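Local coordinates for phosphotriesterase, putative (Deinococcus radiodurans, PDB 4J35), which probably hydrolyses lactones using two bound divalent metal ions, and here carries substitutions that engineer organophosphate hydrolysis into that scaffold, at residues 223-229 / 258-264. The protein carries 7 engineered substitutions. Sequence-based numbering, arbitrary orientation.
Sequences SIAFDRI and RLLLSHD. With CO (cobalt (II) ion), chain C.
Ile224 and Phe226 each spend both their N-H and their C=O on segment 258-264, a textbook ladder between parallel neighbours. Ile224 N donates to Arg258 O at 2.9 Å, Leu260 N answers to Ile224 O, Phe226 N reaches Leu260 O, and Ser262 N closes on Phe226 O. Past the strand ends, Ile229 N meets a lone pair of Ser262 O, in the carbonyl plane, at 3.1 Å. Ile224 and Leu259 run side by side, CG1 against CD2 at 3.7 Å. Strands 223-226 and 259-261, joined through helix 240-251, form a beta-alpha-beta unit of the TIM barrel, whose metal site gathers beyond the C-terminal strand ends. There Asp264 divides its carboxylate: OD1 binds cobalt at 2.2 Å, alongside His21 and His23, while OD2 takes a weak, bent bond of 2.9 Å from Arg228 NE within a salt bridge. The Arg228 chain bends at chi3 (82°), bringing NE to OD2 with the guanidinium and carboxylate planes 53° apart. An alanine here would take away this positive partner, and Asp264 OD2 would probably lose its bridge and be less firmly oriented beside the metal. Asp227 OD1 is satisfied by His204, a ligand of the second cobalt, and Ser262 OG by Glu22 and His21 N. The buried Ile229 O, by contrast, finds no polar partner and lies at the edge of the His263 ring, 3.6 Å from CD2.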
loop_
_atom_site.group_PDB
_atom_site.type_symbol
_atom_site.label_atom_id
_atom_site.label_comp_id
_atom_site.label_asym_id
_atom_site.label_seq_id
_atom_site.Cartn_x
_atom_site.Cartn_y
_atom_site.Cartn_z
ATOM N N SER A 223 -12.692 -2.839 -2.712
ATOM C CA SER A 223 -12.142 -3.612 -1.615
ATOM C C SER A 223 -11.484 -2.717 -0.548
ATOM O O SER A 223 -11.212 -1.532 -0.768
ATOM C CB SER A 223 -11.133 -4.577 -2.192
ATOM O OG SER A 223 -11.754 -5.478 -3.079
ATOM N N ILE A 224 -11.205 -3.293 0.634
ATOM C CA ILE A 224 -10.651 -2.496 1.691
ATOM C C ILE A 224 -9.568 -3.322 2.320
ATOM O O ILE A 224 -9.703 -4.540 2.348
ATOM C CB ILE A 224 -11.708 -2.099 2.729
ATOM C CG1 ILE A 224 -12.371 -3.289 3.356
ATOM C CG2 ILE A 224 -12.801 -1.261 2.032
ATOM C CD1 ILE A 224 -13.195 -2.925 4.625
ATOM N N ALA A 225 -8.535 -2.632 2.771
ATOM C CA ALA A 225 -7.384 -3.337 3.385
ATOM C C ALA A 225 -7.231 -2.933 4.821
ATOM O O ALA A 225 -7.187 -1.749 5.153
ATOM C CB ALA A 225 -6.157 -2.984 2.653
ATOM N N PHE A 226 -7.060 -3.953 5.659
ATOM C CA PHE A 226 -6.597 -3.819 7.016
ATOM C C PHE A 226 -5.097 -4.006 6.837
ATOM O O PHE A 226 -4.602 -5.144 6.864
ATOM C CB PHE A 226 -7.217 -4.945 7.864
ATOM C CG PHE A 226 -8.687 -4.731 8.187
ATOM C CD1 PHE A 226 -9.641 -4.660 7.193
ATOM C CD2 PHE A 226 -9.092 -4.609 9.505
ATOM C CE1 PHE A 226 -10.960 -4.476 7.517
ATOM C CE2 PHE A 226 -10.384 -4.416 9.832
ATOM C CZ PHE A 226 -11.339 -4.336 8.835
ATOM N N ASP A 227 -4.382 -2.913 6.558
ATOM C CA ASP A 227 -3.031 -3.061 6.070
ATOM C C ASP A 227 -1.941 -2.459 6.961
ATOM O O ASP A 227 -0.820 -2.281 6.498
ATOM C CB ASP A 227 -2.911 -2.536 4.654
ATOM C CG ASP A 227 -3.398 -1.098 4.521
ATOM O OD1 ASP A 227 -3.547 -0.423 5.551
ATOM O OD2 ASP A 227 -3.677 -0.661 3.387
ATOM N N ARG A 228 -2.267 -2.158 8.215
ATOM C CA ARG A 228 -1.227 -1.759 9.185
ATOM C C ARG A 228 -1.234 -2.725 10.383
ATOM O O ARG A 228 -0.994 -2.332 11.536
ATOM C CB ARG A 228 -1.434 -0.314 9.632
ATOM C CG ARG A 228 -1.813 0.607 8.461
ATOM C CD ARG A 228 -1.855 2.052 8.843
ATOM N NE ARG A 228 -0.528 2.642 8.838
ATOM C CZ ARG A 228 -0.273 3.901 9.167
ATOM N NH1 ARG A 228 -1.269 4.727 9.482
ATOM N NH2 ARG A 228 0.983 4.339 9.160
ATOM N N ILE A 229 -1.516 -3.988 10.092
ATOM C CA ILE A 229 -1.637 -5.007 11.128
ATOM C C ILE A 229 -0.261 -5.145 11.781
ATOM O O ILE A 229 0.735 -5.307 11.096
ATOM C CB ILE A 229 -2.103 -6.370 10.577
ATOM C CG1 ILE A 229 -3.522 -6.224 9.949
ATOM C CG2 ILE A 229 -2.160 -7.418 11.680
ATOM C CD1 ILE A 229 -4.027 -7.474 9.270
ATOM N N ARG A 258 -13.857 -9.032 -0.511
ATOM C CA ARG A 258 -13.479 -7.622 -0.579
ATOM C C ARG A 258 -12.524 -7.142 0.525
ATOM O O ARG A 258 -12.308 -5.939 0.666
ATOM C CB ARG A 258 -14.727 -6.756 -0.541
ATOM C CG ARG A 258 -15.737 -7.160 -1.621
ATOM C CD ARG A 258 -15.286 -6.708 -2.994
ATOM N NE ARG A 258 -15.898 -7.498 -4.068
ATOM C CZ ARG A 258 -17.053 -7.211 -4.665
ATOM N NH1 ARG A 258 -17.753 -6.135 -4.321
ATOM N NH2 ARG A 258 -17.511 -8.004 -5.624
ATOM N N LEU A 259 -11.949 -8.089 1.290
ATOM C CA LEU A 259 -11.061 -7.741 2.400
ATOM C C LEU A 259 -9.639 -8.206 2.115
ATOM O O LEU A 259 -9.439 -9.345 1.661
ATOM C CB LEU A 259 -11.514 -8.428 3.697
ATOM C CG LEU A 259 -12.954 -8.152 4.158
ATOM C CD1 LEU A 259 -13.336 -9.132 5.244
ATOM C CD2 LEU A 259 -13.122 -6.697 4.644
ATOM N N LEU A 260 -8.667 -7.330 2.379
ATOM C CA LEU A 260 -7.265 -7.689 2.218
ATOM C C LEU A 260 -6.474 -7.344 3.473
ATOM O O LEU A 260 -6.926 -6.583 4.312
ATOM C CB LEU A 260 -6.663 -6.996 0.996
ATOM C CG LEU A 260 -7.218 -7.535 -0.321
ATOM C CD1 LEU A 260 -8.411 -6.668 -0.812
ATOM C CD2 LEU A 260 -6.121 -7.604 -1.360
ATOM N N LEU A 261 -5.281 -7.918 3.577
ATOM C CA LEU A 261 -4.504 -7.893 4.836
ATOM C C LEU A 261 -3.038 -7.550 4.576
ATOM O O LEU A 261 -2.420 -8.133 3.707
ATOM C CB LEU A 261 -4.553 -9.264 5.513
ATOM C CG LEU A 261 -5.923 -9.880 5.808
ATOM C CD1 LEU A 261 -5.722 -11.340 6.291
ATOM C CD2 LEU A 261 -6.700 -9.091 6.842
ATOM N N SER A 262 -2.494 -6.580 5.310
ATOM C CA SER A 262 -1.061 -6.250 5.181
ATOM C C SER A 262 -0.546 -5.563 6.428
ATOM O O SER A 262 -1.308 -5.381 7.379
ATOM C CB SER A 262 -0.794 -5.389 3.972
ATOM O OG SER A 262 0.224 -5.965 3.201
ATOM N N HIS A 263 0.754 -5.227 6.425
ATOM C CA HIS A 263 1.385 -4.604 7.579
ATOM C C HIS A 263 1.767 -3.127 7.448
ATOM O O HIS A 263 1.984 -2.459 8.481
ATOM C CB HIS A 263 2.690 -5.359 7.956
ATOM C CG HIS A 263 2.556 -6.845 7.946
ATOM N ND1 HIS A 263 2.729 -7.606 6.810
ATOM C CD2 HIS A 263 2.319 -7.717 8.953
ATOM C CE1 HIS A 263 2.619 -8.889 7.125
ATOM N NE2 HIS A 263 2.365 -8.977 8.416
ATOM N N ASP A 264 1.967 -2.640 6.222
ATOM C CA ASP A 264 2.512 -1.297 6.015
ATOM C C ASP A 264 3.897 -1.190 6.688
ATOM O O ASP A 264 4.291 -0.141 7.185
ATOM C CB ASP A 264 1.577 -0.260 6.598
ATOM C CG ASP A 264 1.839 1.152 6.059
ATOM O OD1 ASP A 264 2.541 1.332 5.047
ATOM O OD2 ASP A 264 1.351 2.079 6.707
HETATM CO CO CO C . 2.242 2.754 3.380
#